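Local coordinates for protein diaminopropionate ammonia-lyase (Escherichia coli, PDB 4D9N) that catalyses the pyridoxal phosphate-dependent elimination of both L- and D-2,3-diaminopropionate to pyruvate and ammonia, working as a homodimer, at residues V64-K69 / V373-G378; T117-N122 / I140-G145; A231-M236 / L289-P294; T284-L289 / S336-A341. All coordinates share one frame; numbering follows the deposited sequence.

In the fold
All four contacts belong to one catalytic unit of the pyridoxal phosphate-dependent enzyme family. Interaction 1, whose segments are farthest apart in the chain, pairs two strands of the mixed sheet and encloses the other three in sequence. Interaction 2 sits about 21 Å from it, centre to centre, in the separate four-stranded parallel sheet. Interactions 3 and 4 follow along the chain, their segments alternating and sharing Leu289, with centres about 12 Å apart. Interactions 2, 3 and 4 touch the bound D-serine; interaction 1 joins interaction 2 through Glu377 and Asn122, and interaction 4 through Ser375 and Ser336. The active site forms where loops following strands of both sheets, and the 284-294 loop, meet around ligand and cofactor.

Interaction 1 of 4, residues V64-K69 / V373-G378; sequences VKDESK and VISTEG
Val64 to Asp66 and Val373 to Ser375 pair as parallel neighbours in the core of the mixed sheet of a fold like that of the tryptophan synthase beta family, the two strand axes 21° apart. Lys65 carries two of the backbone bonds: its N donates to Val373 O at 2.8 Å, almost straight, and its O accepts from Ser375 N at 2.8 Å in a more bent bond. Where the strands end, Glu67 N still reaches Ser375 O at 2.9 Å. Val64 lies alongside Val373 on one face of the sheet, its CG2 3.9 Å from Val373 CB. The other branch, placed opposite the main-chain nitrogen (chi1 -177°), brings CG1 to 3.7 Å from Ser375 CB. An alanine here would remove both branches and would probably open a gap beside Val373 and Ser375. On the other face Ile374 CD1 covers Lys65 CB at 3.8 Å, while the lysine chain bends off so that NZ meets Thr45 O and Glu212. Ser68 OG donates to Asp66 OD1 at 2.7 Å, arriving from above the carboxylate plane, while Ser375 OG bonds Ser336. Ser68 CB packs on Gly378 CA. Segment 373-378 runs on to the active site, where Glu377 bonds Asn122 and Thr380. Around the pair, Leu209 of helix 197-219 covers Ile374 and Glu67, helix 338-351 packs on Val373, and strand 226-230 lies next to Ile374.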
loop_
_atom_site.group_PDB
_atom_site.type_symbol
_atom_site.label_atom_id
_atom_site.label_comp_id
_atom_site.label_asym_id
_atom_site.label_seq_id
_atom_site.Cartn_x
_atom_site.Cartn_y
_atom_site.Cartn_z
ATOM N N VAL A 64 -9.210 10.266 -9.826
ATOM C CA VAL A 64 -7.972 9.820 -10.458
ATOM C C VAL A 64 -8.231 8.973 -11.703
ATOM O O VAL A 64 -8.844 7.907 -11.627
ATOM C CB VAL A 64 -7.057 9.061 -9.468
ATOM C CG1 VAL A 64 -5.744 8.681 -10.132
ATOM C CG2 VAL A 64 -6.780 9.908 -8.234
ATOM N N LYS A 65 -7.765 9.474 -12.844
ATOM C CA LYS A 65 -7.830 8.754 -14.111
ATOM C C LYS A 65 -6.699 7.732 -14.143
ATOM O O LYS A 65 -5.525 8.098 -14.235
ATOM C CB LYS A 65 -7.712 9.736 -15.283
ATOM C CG LYS A 65 -7.982 9.148 -16.661
ATOM C CD LYS A 65 -9.420 8.675 -16.793
ATOM C CE LYS A 65 -9.769 8.362 -18.237
ATOM N NZ LYS A 65 -10.953 7.465 -18.311
ATOM N N ASP A 66 -7.066 6.453 -14.058
ATOM C CA ASP A 66 -6.097 5.362 -13.927
ATOM C C ASP A 66 -5.660 4.814 -15.282
ATOM O O ASP A 66 -6.224 3.841 -15.788
ATOM C CB ASP A 66 -6.666 4.238 -13.048
ATOM C CG ASP A 66 -5.622 3.189 -12.671
ATOM O OD1 ASP A 66 -4.428 3.363 -12.995
ATOM O OD2 ASP A 66 -6.000 2.184 -12.031
ATOM N N GLU A 67 -4.629 5.426 -15.850
ATOM C CA GLU A 67 -4.157 5.055 -17.180
ATOM C C GLU A 67 -3.288 3.795 -17.203
ATOM O O GLU A 67 -2.725 3.437 -18.243
ATOM C CB GLU A 67 -3.448 6.235 -17.842
ATOM C CG GLU A 67 -4.410 7.301 -18.345
ATOM C CD GLU A 67 -5.352 6.785 -19.421
ATOM O OE1 GLU A 67 -4.874 6.197 -20.418
ATOM O OE2 GLU A 67 -6.577 6.975 -19.268
ATOM N N SER A 68 -3.185 3.123 -16.058
ATOM C CA SER A 68 -2.511 1.831 -15.997
ATOM C C SER A 68 -3.386 0.750 -16.631
ATOM O O SER A 68 -2.905 -0.335 -16.950
ATOM C CB SER A 68 -2.156 1.463 -14.554
ATOM O OG SER A 68 -3.303 1.065 -13.831
ATOM N N LYS A 69 -4.666 1.062 -16.814
ATOM C CA LYS A 69 -5.620 0.128 -17.408
ATOM C C LYS A 69 -5.758 0.300 -18.923
ATOM O O LYS A 69 -6.581 -0.368 -19.549
ATOM C CB LYS A 69 -6.992 0.260 -16.732
ATOM C CG LYS A 69 -6.978 0.124 -15.213
ATOM C CD LYS A 69 -6.592 -1.274 -14.758
ATOM C CE LYS A 69 -6.676 -1.409 -13.247
ATOM N NZ LYS A 69 -6.098 -2.707 -12.801
ATOM N N VAL A 373 -7.150 14.304 -11.165
ATOM C CA VAL A 373 -5.771 13.834 -11.097
ATOM C C VAL A 373 -5.578 12.756 -12.163
ATOM O O VAL A 373 -6.455 11.917 -12.371
ATOM C CB VAL A 373 -5.438 13.288 -9.688
ATOM C CG1 VAL A 373 -4.065 12.628 -9.652
ATOM C CG2 VAL A 373 -5.513 14.402 -8.647
ATOM N N ILE A 374 -4.442 12.792 -12.854
ATOM C CA ILE A 374 -4.151 11.792 -13.877
ATOM C C ILE A 374 -3.018 10.876 -13.427
ATOM O O ILE A 374 -1.879 11.317 -13.249
ATOM C CB ILE A 374 -3.798 12.426 -15.249
ATOM C CG1 ILE A 374 -4.762 13.571 -15.615
ATOM C CG2 ILE A 374 -3.745 11.356 -16.336
ATOM C CD1 ILE A 374 -6.182 13.154 -15.959
ATOM N N SER A 375 -3.337 9.601 -13.227
ATOM C CA SER A 375 -2.307 8.602 -12.994
ATOM C C SER A 375 -1.848 8.075 -14.349
ATOM O O SER A 375 -2.498 7.214 -14.949
ATOM C CB SER A 375 -2.813 7.473 -12.103
ATOM O OG SER A 375 -1.753 6.591 -11.790
ATOM N N THR A 376 -0.724 8.614 -14.819
ATOM C CA THR A 376 -0.267 8.411 -16.195
ATOM C C THR A 376 0.288 7.016 -16.486
ATOM O O THR A 376 0.228 6.555 -17.622
ATOM C CB THR A 376 0.743 9.493 -16.628
ATOM O OG1 THR A 376 1.726 9.679 -15.603
ATOM C CG2 THR A 376 0.032 10.814 -16.887
ATOM N N GLU A 377 0.822 6.357 -15.462
ATOM C CA GLU A 377 1.386 5.017 -15.603
ATOM C C GLU A 377 1.205 4.194 -14.333
ATOM O O GLU A 377 1.045 4.745 -13.235
ATOM C CB GLU A 377 2.880 5.089 -15.940
ATOM C CG GLU A 377 3.747 5.556 -14.773
ATOM C CD GLU A 377 5.234 5.361 -14.994
ATOM O OE1 GLU A 377 5.635 4.828 -16.053
ATOM O OE2 GLU A 377 6.007 5.749 -14.093
ATOM N N GLY A 378 1.240 2.874 -14.499
ATOM C CA GLY A 378 1.266 1.946 -13.382
ATOM C C GLY A 378 2.687 1.519 -13.075
ATOM O O GLY A 378 3.636 2.270 -13.316
HETATM O O HOH W 1 -1.862 4.268 -12.596
#

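Interaction 2 of 4, residues T117-N122 / I140-G145; sequences TTTDGN and IYMPKG. With DSN (D-serine), chain C.
Thr117 and Ile140, with Thr118 and Tyr141 after them, pair the two parallel strands of a beta-alpha-beta crossover, strand 114-118, helix 122-133 and strand 137-142. Tyr141 N donates to Thr117 O at 2.9 Å, and Thr119 N returns the bond to Tyr141 O. Thr117 and Ile140 point the same way, side by side, with Thr117 CG2 against Ile140 CD1 at 3.6 Å. Thr118 and Tyr141 cross obliquely on the opposite face, under helix 168-182, and Thr118 OG1 turns to Thr175. Thr119 works in two directions. Its methyl, in the crowded position between N and the carbonyl carbon, meets Ile140 CG2 at 3.7 Å. The hydroxyl, swung opposite N (chi1 -164°), donates to the D-serine carboxylate atom O at 2.6 Å and accepts from Gly121 N, an ST turn leading into the helix. A valine in its place would lack this hydroxyl, and the ligand carboxylate would probably lose a close donor and Gly121 N its acceptor. Asp120, inferred to be the proton acceptor for the L-substrate, takes a bond at OD1 from the D-serine OG at 3.0 Å, and its N adds a long bond to the ligand O. Met142 runs alongside Thr119, its CG 3.4 Å from Thr119 O, and then bends at the sulfur, so that CE lies 3.6 Å from Asp120 C. On the same carbonyl oxygen, Thr119 O, Pro143 CD closes in at 3.3 Å.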
loop_
_atom_site.group_PDB
_atom_site.type_symbol
_atom_site.label_atom_id
_atom_site.label_comp_id
_atom_site.label_asym_id
_atom_site.label_seq_id
_atom_site.Cartn_x
_atom_site.Cartn_y
_atom_site.Cartn_z
ATOM N N THR A 117 12.351 6.013 -32.669
ATOM C CA THR A 117 12.103 6.909 -31.544
ATOM C C THR A 117 13.000 6.647 -30.334
ATOM O O THR A 117 13.513 5.539 -30.149
ATOM C CB THR A 117 10.609 6.925 -31.132
ATOM O OG1 THR A 117 10.289 8.192 -30.541
ATOM C CG2 THR A 117 10.277 5.803 -30.153
ATOM N N THR A 118 13.194 7.693 -29.535
ATOM C CA THR A 118 13.935 7.624 -28.284
ATOM C C THR A 118 12.944 7.728 -27.133
ATOM O O THR A 118 12.071 8.599 -27.135
ATOM C CB THR A 118 14.971 8.764 -28.175
ATOM O OG1 THR A 118 15.861 8.710 -29.291
ATOM C CG2 THR A 118 15.786 8.651 -26.895
ATOM N N THR A 119 13.084 6.836 -26.157
ATOM C CA THR A 119 12.212 6.833 -24.989
ATOM C C THR A 119 12.965 6.453 -23.724
ATOM O O THR A 119 14.020 5.818 -23.782
ATOM C CB THR A 119 11.019 5.869 -25.173
ATOM O OG1 THR A 119 10.008 6.164 -24.203
ATOM C CG2 THR A 119 11.453 4.408 -25.022
ATOM N N ASP A 120 12.420 6.858 -22.582
ATOM C CA ASP A 120 12.875 6.348 -21.297
ATOM C C ASP A 120 11.846 5.362 -20.736
ATOM O O ASP A 120 11.946 4.934 -19.581
ATOM C CB ASP A 120 13.176 7.491 -20.310
ATOM C CG ASP A 120 12.003 8.438 -20.120
ATOM O OD1 ASP A 120 12.242 9.609 -19.744
ATOM O OD2 ASP A 120 10.843 8.027 -20.345
ATOM N N GLY A 121 10.862 5.002 -21.565
ATOM C CA GLY A 121 9.851 4.026 -21.166
ATOM C C GLY A 121 8.592 3.904 -22.011
ATOM O O GLY A 121 8.535 3.096 -22.940
ATOM N N ASN A 122 7.583 4.708 -21.679
ATOM C CA ASN A 122 6.224 4.519 -22.193
ATOM C C ASN A 122 6.007 4.865 -23.668
ATOM O O ASN A 122 5.342 4.116 -24.387
ATOM C CB ASN A 122 5.213 5.265 -21.314
ATOM C CG ASN A 122 5.224 4.784 -19.871
ATOM O OD1 ASN A 122 5.367 3.592 -19.597
ATOM N ND2 ASN A 122 5.056 5.713 -18.942
ATOM N N ILE A 140 13.774 1.384 -31.394
ATOM C CA ILE A 140 13.622 2.180 -30.181
ATOM C C ILE A 140 14.953 2.316 -29.449
ATOM O O ILE A 140 15.566 1.322 -29.068
ATOM C CB ILE A 140 12.563 1.571 -29.227
ATOM C CG1 ILE A 140 11.297 1.125 -29.988
ATOM C CG2 ILE A 140 12.247 2.530 -28.085
ATOM C CD1 ILE A 140 10.519 2.221 -30.691
ATOM N N TYR A 141 15.393 3.554 -29.259
ATOM C CA TYR A 141 16.625 3.839 -28.529
ATOM C C TYR A 141 16.310 4.281 -27.108
ATOM O O TYR A 141 15.315 4.969 -26.869
ATOM C CB TYR A 141 17.433 4.929 -29.231
ATOM C CG TYR A 141 18.011 4.537 -30.572
ATOM C CD1 TYR A 141 17.267 4.678 -31.744
ATOM C CD2 TYR A 141 19.314 4.047 -30.673
ATOM C CE1 TYR A 141 17.801 4.334 -32.975
ATOM C CE2 TYR A 141 19.855 3.700 -31.903
ATOM C CZ TYR A 141 19.095 3.844 -33.049
ATOM O OH TYR A 141 19.626 3.501 -34.271
ATOM N N MET A 142 17.167 3.881 -26.171
ATOM C CA MET A 142 17.010 4.239 -24.765
ATOM C C MET A 142 18.345 4.702 -24.174
ATOM O O MET A 142 19.393 4.145 -24.506
ATOM C CB MET A 142 16.434 3.063 -23.964
ATOM C CG MET A 142 15.056 2.599 -24.427
ATOM S SD MET A 142 14.239 1.443 -23.307
ATOM C CE MET A 142 13.695 2.544 -22.006
ATOM N N PRO A 143 18.312 5.739 -23.313
ATOM C CA PRO A 143 19.531 6.257 -22.679
ATOM C C PRO A 143 20.104 5.340 -21.593
ATOM O O PRO A 143 19.425 4.416 -21.134
ATOM C CB PRO A 143 19.071 7.582 -22.061
ATOM C CG PRO A 143 17.606 7.420 -21.857
ATOM C CD PRO A 143 17.136 6.571 -22.999
ATOM N N LYS A 144 21.350 5.610 -21.199
ATOM C CA LYS A 144 22.041 4.858 -20.153
ATOM C C LYS A 144 21.270 4.880 -18.838
ATOM O O LYS A 144 20.729 5.915 -18.442
ATOM C CB LYS A 144 23.451 5.415 -19.938
ATOM N N GLY A 145 21.220 3.727 -18.175
ATOM C CA GLY A 145 20.534 3.597 -16.892
ATOM C C GLY A 145 19.056 3.266 -17.011
ATOM O O GLY A 145 18.340 3.241 -16.006
HETATM N N DSN C . 7.930 11.325 -22.874
HETATM C CA DSN C . 8.979 10.530 -22.174
HETATM C C DSN C . 8.930 9.091 -22.636
HETATM O O DSN C . 9.762 8.611 -23.406
HETATM O OXT DSN C . 8.036 8.335 -22.251
HETATM C CB DSN C . 10.332 11.197 -22.435
HETATM O OG DSN C . 10.842 11.752 -21.215
#

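Interaction 3 of 4, residues A231-M236 / L289-P294; sequences AGVGAM and LACGEP. With DSN (D-serine), chain C.
Gly232 and Val233, packed against Leu289, Cys291 and Pro294, belong to the glycine-rich loop between strand 226-230 and helix 235-248 that holds the cofactor phosphate. Gly232 N and Gly234 N both donate to OP1 of the pyridoxal-phosphate lysine at position 77, and Met236 N donates to OP3 at the start of the helix. No hydrogen bond joins the two segments; what holds them is packing. Leu289 supplies the apolar part: CD2 sits 3.5 Å from Gly232 N and 3.6 Å from Ala231 C, covering the peptide that enters the loop. A CB on Gly232 would come tight against Ala290 O and Leu289 CA, so glycine fits here. Cys291 supplies the next group: CB and SG each lie 3.3 Å from Gly232 O, and SG, in a disulfide with Cys265, is 4.3 Å from Val233 CG1. Backbone atoms meet farther along, Val233 O lying 3.7 Å from Pro294 CA, while Val233 and Asn295 share a main-chain bond. At the active site, Ala290 lies next to the bound D-serine, its O 3.3 Å from the ligand OG and its CB 3.7 Å from that same OG.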
loop_
_atom_site.group_PDB
_atom_site.type_symbol
_atom_site.label_atom_id
_atom_site.label_comp_id
_atom_site.label_asym_id
_atom_site.label_seq_id
_atom_site.Cartn_x
_atom_site.Cartn_y
_atom_site.Cartn_z
ATOM N N ALA A 231 3.999 17.137 -16.101
ATOM C CA ALA A 231 4.530 17.523 -17.408
ATOM C C ALA A 231 6.027 17.273 -17.579
ATOM O O ALA A 231 6.848 17.778 -16.812
ATOM C CB ALA A 231 4.188 18.973 -17.710
ATOM N N GLY A 232 6.362 16.476 -18.591
ATOM C CA GLY A 232 7.745 16.262 -19.008
ATOM C C GLY A 232 8.130 17.346 -19.990
ATOM O O GLY A 232 8.723 18.352 -19.600
ATOM N N VAL A 233 7.786 17.147 -21.263
ATOM C CA VAL A 233 7.944 18.199 -22.279
ATOM C C VAL A 233 6.691 19.071 -22.381
ATOM O O VAL A 233 6.762 20.218 -22.822
ATOM C CB VAL A 233 8.324 17.651 -23.682
ATOM C CG1 VAL A 233 9.693 16.979 -23.653
ATOM C CG2 VAL A 233 7.254 16.710 -24.230
ATOM N N GLY A 234 5.551 18.516 -21.970
ATOM C CA GLY A 234 4.280 19.236 -21.971
ATOM C C GLY A 234 3.306 18.790 -23.045
ATOM O O GLY A 234 2.315 19.475 -23.310
ATOM N N ALA A 235 3.585 17.641 -23.661
ATOM C CA ALA A 235 2.725 17.093 -24.710
ATOM C C ALA A 235 1.370 16.635 -24.165
ATOM O O ALA A 235 0.327 16.991 -24.714
ATOM C CB ALA A 235 3.425 15.957 -25.443
ATOM N N MET A 236 1.390 15.857 -23.084
ATOM C CA MET A 236 0.160 15.387 -22.449
ATOM C C MET A 236 -0.613 16.534 -21.804
ATOM O O MET A 236 -1.810 16.672 -22.027
ATOM C CB MET A 236 0.452 14.274 -21.435
ATOM C CG MET A 236 -0.771 13.756 -20.685
ATOM S SD MET A 236 -1.109 14.663 -19.162
ATOM C CE MET A 236 -2.665 13.938 -18.665
ATOM N N LEU A 289 9.218 11.974 -17.052
ATOM C CA LEU A 289 9.108 13.426 -16.895
ATOM C C LEU A 289 10.395 14.183 -17.225
ATOM O O LEU A 289 10.541 15.357 -16.872
ATOM C CB LEU A 289 8.597 13.791 -15.495
ATOM C CG LEU A 289 7.159 13.408 -15.131
ATOM C CD1 LEU A 289 6.856 13.825 -13.699
ATOM C CD2 LEU A 289 6.139 14.010 -16.091
ATOM N N ALA A 290 11.316 13.509 -17.910
ATOM C CA ALA A 290 12.517 14.153 -18.436
ATOM C C ALA A 290 12.124 15.147 -19.527
ATOM O O ALA A 290 11.162 14.916 -20.266
ATOM C CB ALA A 290 13.489 13.116 -18.977
ATOM N N CYS A 291 12.862 16.250 -19.617
ATOM C CA CYS A 291 12.524 17.317 -20.552
ATOM C C CYS A 291 13.687 17.701 -21.475
ATOM O O CYS A 291 13.778 17.215 -22.606
ATOM C CB CYS A 291 11.989 18.543 -19.802
ATOM S SG CYS A 291 11.389 19.853 -20.892
ATOM N N GLY A 292 14.572 18.568 -20.987
ATOM C CA GLY A 292 15.634 19.131 -21.814
ATOM C C GLY A 292 15.207 20.472 -22.381
ATOM O O GLY A 292 15.888 21.481 -22.185
ATOM N N GLU A 293 14.076 20.476 -23.087
ATOM C CA GLU A 293 13.476 21.700 -23.623
ATOM C C GLU A 293 11.977 21.482 -23.869
ATOM O O GLU A 293 11.585 20.438 -24.399
ATOM C CB GLU A 293 14.183 22.140 -24.912
ATOM C CG GLU A 293 14.546 23.618 -24.922
ATOM C CD GLU A 293 15.248 24.061 -26.191
ATOM O OE1 GLU A 293 16.378 24.586 -26.091
ATOM O OE2 GLU A 293 14.671 23.896 -27.285
ATOM N N PRO A 294 11.134 22.462 -23.477
ATOM C CA PRO A 294 9.676 22.310 -23.551
ATOM C C PRO A 294 9.149 22.089 -24.968
ATOM O O PRO A 294 9.752 22.546 -25.941
ATOM C CB PRO A 294 9.146 23.646 -23.009
ATOM C CG PRO A 294 10.276 24.238 -22.244
ATOM C CD PRO A 294 11.515 23.785 -22.951
HETATM N N DSN C . 7.930 11.325 -22.874
HETATM C CA DSN C . 8.979 10.530 -22.174
HETATM C C DSN C . 8.930 9.091 -22.636
HETATM O O DSN C . 9.762 8.611 -23.406
HETATM O OXT DSN C . 8.036 8.335 -22.251
HETATM C CB DSN C . 10.332 11.197 -22.435
HETATM O OG DSN C . 10.842 11.752 -21.215
#

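Interaction 4 of 4, residues T284-L289 / S336-A341; sequences TIMAGL and SGESGA. With DSN (D-serine), chain C.
Ser339 has its hydroxyl turned opposite its carbonyl carbon (chi1 -73°), which delivers OG to Ala287 O, and Met286 has CG tucked between N and the carbonyl carbon (chi1 54°), 3.7 Å from Ser339 OG. The bond from Ser339 OG to Ala287 O is 2.7 Å long and meets the oxygen from above the carbonyl plane, 60° out of it, so it is not directed at a lone pair. Leu289 adds a second carbon wall to the hydroxyl, its CG 3.4 Å from Ser339 OG. Glu338, its chain extended, crosses Met286 at about a right angle and lays the flat face of its carboxylate over the methionine. Met286 CB stands almost straight above Glu338 CD at 3.4 Å. Met286 to Leu289 form a type II turn, closed by Leu289 N to Met286 O at 3.1 Å, and Gly288 takes the backbone angles that call for glycine in its third position. A CB there would be pushed against Ser339 OG. On its far side the turn borders the active site: Gly288 O is 3.7 Å from the D-serine CA, and Gly288 N makes a weak bond to Asp120 OD1. Ser339 thus ties the substrate-side turn to the segment that leads into helix 338-351. Ala317 of helix 315-325 packs on both Met286 and Glu338, Pro260 at the end of strand 254-260 touches Met286 and Leu289, and Gln230, at the end of strand 226-230, bonds Ser339 O.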
loop_
_atom_site.group_PDB
_atom_site.type_symbol
_atom_site.label_atom_id
_atom_site.label_comp_id
_atom_site.label_asym_id
_atom_site.label_seq_id
_atom_site.Cartn_x
_atom_site.Cartn_y
_atom_site.Cartn_z
ATOM N N THR A 284 18.684 10.255 -14.452
ATOM C CA THR A 284 18.828 11.333 -13.478
ATOM C C THR A 284 17.505 11.651 -12.777
ATOM O O THR A 284 17.434 11.651 -11.546
ATOM C CB THR A 284 19.387 12.615 -14.129
ATOM N N ILE A 285 16.467 11.917 -13.571
ATOM C CA ILE A 285 15.132 12.235 -13.057
ATOM C C ILE A 285 14.198 11.019 -13.114
ATOM O O ILE A 285 14.616 9.924 -13.512
ATOM C CB ILE A 285 14.500 13.412 -13.832
ATOM N N MET A 286 12.943 11.212 -12.708
ATOM C CA MET A 286 11.934 10.149 -12.748
ATOM C C MET A 286 11.510 9.821 -14.181
ATOM O O MET A 286 11.131 10.714 -14.948
ATOM C CB MET A 286 10.719 10.507 -11.882
ATOM C CG MET A 286 10.066 11.847 -12.196
ATOM S SD MET A 286 8.911 12.388 -10.920
ATOM C CE MET A 286 10.037 12.870 -9.610
ATOM N N ALA A 287 11.582 8.537 -14.525
ATOM C CA ALA A 287 11.298 8.061 -15.880
ATOM C C ALA A 287 9.931 8.520 -16.379
ATOM O O ALA A 287 8.898 8.169 -15.802
ATOM C CB ALA A 287 11.413 6.544 -15.945
ATOM N N GLY A 288 9.939 9.315 -17.445
ATOM C CA GLY A 288 8.711 9.822 -18.045
ATOM C C GLY A 288 8.602 11.333 -18.042
ATOM O O GLY A 288 7.968 11.914 -18.924
ATOM N N LEU A 289 9.218 11.974 -17.052
ATOM C CA LEU A 289 9.108 13.426 -16.895
ATOM C C LEU A 289 10.395 14.183 -17.225
ATOM O O LEU A 289 10.541 15.357 -16.872
ATOM C CB LEU A 289 8.597 13.791 -15.495
ATOM C CG LEU A 289 7.159 13.408 -15.131
ATOM C CD1 LEU A 289 6.856 13.825 -13.699
ATOM C CD2 LEU A 289 6.139 14.010 -16.091
ATOM N N SER A 336 0.309 2.980 -9.224
ATOM C CA SER A 336 0.815 4.157 -9.916
ATOM C C SER A 336 2.336 4.285 -9.832
ATOM O O SER A 336 2.911 4.296 -8.739
ATOM C CB SER A 336 0.140 5.415 -9.366
ATOM O OG SER A 336 0.488 6.558 -10.122
ATOM N N GLY A 337 2.970 4.393 -11.000
ATOM C CA GLY A 337 4.420 4.579 -11.108
ATOM C C GLY A 337 4.883 5.968 -10.706
ATOM O O GLY A 337 4.059 6.850 -10.432
ATOM N N GLU A 338 6.203 6.161 -10.684
ATOM C CA GLU A 338 6.805 7.387 -10.144
ATOM C C GLU A 338 6.286 8.663 -10.807
ATOM O O GLU A 338 5.873 9.597 -10.120
ATOM C CB GLU A 338 8.339 7.335 -10.194
ATOM C CG GLU A 338 9.006 8.354 -9.270
ATOM C CD GLU A 338 10.527 8.288 -9.267
ATOM O OE1 GLU A 338 11.104 7.448 -9.995
ATOM O OE2 GLU A 338 11.150 9.088 -8.534
ATOM N N SER A 339 6.289 8.683 -12.137
ATOM C CA SER A 339 5.793 9.830 -12.895
ATOM C C SER A 339 4.267 9.922 -12.892
ATOM O O SER A 339 3.706 10.997 -13.115
ATOM C CB SER A 339 6.321 9.791 -14.330
ATOM O OG SER A 339 7.699 10.114 -14.379
ATOM N N GLY A 340 3.606 8.795 -12.635
ATOM C CA GLY A 340 2.148 8.734 -12.642
ATOM C C GLY A 340 1.489 9.218 -11.365
ATOM O O GLY A 340 0.290 9.483 -11.344
ATOM N N ALA A 341 2.274 9.341 -10.300
ATOM C CA ALA A 341 1.731 9.611 -8.972
ATOM C C ALA A 341 2.073 10.999 -8.440
ATOM O O ALA A 341 1.512 11.435 -7.427
ATOM C CB ALA A 341 2.199 8.544 -7.998
HETATM N N DSN C . 7.930 11.325 -22.874
HETATM C CA DSN C . 8.979 10.530 -22.174
HETATM C C DSN C . 8.930 9.091 -22.636
HETATM O O DSN C . 9.762 8.611 -23.406
HETATM O OXT DSN C . 8.036 8.335 -22.251
HETATM C CB DSN C . 10.332 11.197 -22.435
HETATM O OG DSN C . 10.842 11.752 -21.215
#